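Side-chain contact in alkaline serine protease (Pseudoalteromonas sp., PDB 1Y9Z), which probably cleaves peptide bonds as a cold-adapted subtilisin-like serine endopeptidase, with a beta-barrel domain inserted into its alpha/beta domain: residues L143-H146 with Y147-V151. Sequence-based numbering, arbitrary orientation.
Sequences LNTH and YNNGV
N144 and N148, one helical turn apart, bring their side-chain amides together on the surface of helix 137-148, the two planes turned 62° against each other. The nearest side-chain atoms are both donors, N144 ND2 and N148 ND2 at 3.3 Å, so the amides touch without bonding; N148 ND2 also lies 3.0 Å from N144 O, badly angled for a bond. N144 CG stands anti to the backbone N (chi1 -166°), which carries the amide towards the next turn. N144 ND2 lies at the edge of the Y147 ring, near its plane, 4.1 Å from Y147 CD2. One residue further on, T145 and N149 run side by side, with T145 CG2 3.5 Å from N149 ND2; T145 OG1 bonds back to N141 O. With an alanine at N144 the amide beside N148 and the Y147 edge is gone, and N148 is likely to turn more freely, keeping its approach to the backbone carbonyl. Beneath run the backbone bonds N148 N to N144 O (2.8 Å) and N149 N to T145 O (2.9 Å). The helix closes in a Schellman motif: V151 N donates to H146 O (3.0 Å), G150 N to Y147 O, and G150 takes positive phi (108°). V151 CB sits 3.4 Å from H146 O as the chain turns into strand 152-156 of a beta-alpha-beta unit. L143 and H146 pack on I114. Backbone bonds thus hold this helix end; the asparagine amides add packing.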
loop_
_atom_site.group_PDB
_atom_site.type_symbol
_atom_site.label_atom_id
_atom_site.label_comp_id
_atom_site.label_asym_id
_atom_site.label_seq_id
_atom_site.Cartn_x
_atom_site.Cartn_y
_atom_site.Cartn_z
ATOM N N LEU A 143 21.490 -2.772 -15.107
ATOM C CA LEU A 143 20.991 -3.092 -13.776
ATOM C C LEU A 143 21.763 -4.244 -13.142
ATOM O O LEU A 143 22.003 -4.245 -11.935
ATOM C CB LEU A 143 19.489 -3.405 -13.820
ATOM C CG LEU A 143 18.581 -2.167 -13.710
ATOM C CD1 LEU A 143 18.908 -1.161 -14.808
ATOM C CD2 LEU A 143 17.121 -2.590 -13.788
ATOM N N ASN A 144 22.168 -5.219 -13.950
ATOM C CA ASN A 144 22.927 -6.347 -13.425
ATOM C C ASN A 144 24.265 -5.831 -12.892
ATOM O O ASN A 144 24.774 -6.320 -11.884
ATOM C CB ASN A 144 23.185 -7.384 -14.521
ATOM C CG ASN A 144 23.660 -8.716 -13.964
ATOM O OD1 ASN A 144 24.290 -9.504 -14.668
ATOM N ND2 ASN A 144 23.345 -8.978 -12.700
ATOM N N THR A 145 24.832 -4.842 -13.577
ATOM C CA THR A 145 26.104 -4.262 -13.162
ATOM C C THR A 145 25.949 -3.600 -11.795
ATOM O O THR A 145 26.775 -3.800 -10.906
ATOM C CB THR A 145 26.600 -3.225 -14.192
ATOM O OG1 THR A 145 26.891 -3.890 -15.430
ATOM C CG2 THR A 145 27.859 -2.526 -13.691
ATOM N N HIS A 146 24.886 -2.819 -11.624
ATOM C CA HIS A 146 24.640 -2.159 -10.348
ATOM C C HIS A 146 24.456 -3.188 -9.241
ATOM O O HIS A 146 25.005 -3.042 -8.151
ATOM C CB HIS A 146 23.400 -1.267 -10.435
ATOM C CG HIS A 146 23.687 0.113 -10.932
ATOM N ND1 HIS A 146 23.036 0.671 -12.011
ATOM C CD2 HIS A 146 24.551 1.055 -10.485
ATOM C CE1 HIS A 146 23.487 1.897 -12.208
ATOM N NE2 HIS A 146 24.407 2.155 -11.295
ATOM N N TYR A 147 23.678 -4.229 -9.527
ATOM C CA TYR A 147 23.425 -5.289 -8.560
ATOM C C TYR A 147 24.726 -5.980 -8.161
ATOM O O TYR A 147 24.987 -6.188 -6.975
ATOM C CB TYR A 147 22.442 -6.305 -9.153
ATOM C CG TYR A 147 22.162 -7.502 -8.273
ATOM C CD1 TYR A 147 21.685 -7.347 -6.973
ATOM C CD2 TYR A 147 22.350 -8.797 -8.755
ATOM C CE1 TYR A 147 21.404 -8.455 -6.174
ATOM C CE2 TYR A 147 22.071 -9.909 -7.966
ATOM C CZ TYR A 147 21.598 -9.732 -6.678
ATOM O OH TYR A 147 21.315 -10.832 -5.901
ATOM N N ASN A 148 25.546 -6.328 -9.146
ATOM C CA ASN A 148 26.811 -6.990 -8.850
ATOM C C ASN A 148 27.760 -6.048 -8.123
ATOM O O ASN A 148 28.631 -6.495 -7.376
ATOM C CB ASN A 148 27.460 -7.519 -10.131
ATOM C CG ASN A 148 26.670 -8.652 -10.754
ATOM O OD1 ASN A 148 26.158 -9.526 -10.051
ATOM N ND2 ASN A 148 26.575 -8.651 -12.079
ATOM N N ASN A 149 27.590 -4.745 -8.335
ATOM C CA ASN A 149 28.431 -3.762 -7.662
ATOM C C ASN A 149 27.991 -3.579 -6.214
ATOM O O ASN A 149 28.619 -2.840 -5.459
ATOM C CB ASN A 149 28.393 -2.409 -8.378
ATOM C CG ASN A 149 29.193 -2.408 -9.666
ATOM O OD1 ASN A 149 30.036 -3.276 -9.885
ATOM N ND2 ASN A 149 28.943 -1.420 -10.518
ATOM N N GLY A 150 26.900 -4.241 -5.831
ATOM C CA GLY A 150 26.435 -4.146 -4.458
ATOM C C GLY A 150 25.177 -3.345 -4.178
ATOM O O GLY A 150 24.869 -3.076 -3.016
ATOM N N VAL A 151 24.445 -2.962 -5.220
ATOM C CA VAL A 151 23.213 -2.196 -5.035
ATOM C C VAL A 151 21.998 -3.114 -5.113
ATOM O O VAL A 151 21.816 -3.827 -6.101
ATOM C CB VAL A 151 23.073 -1.098 -6.109
ATOM C CG1 VAL A 151 21.786 -0.309 -5.885
ATOM C CG2 VAL A 151 24.279 -0.177 -6.069
#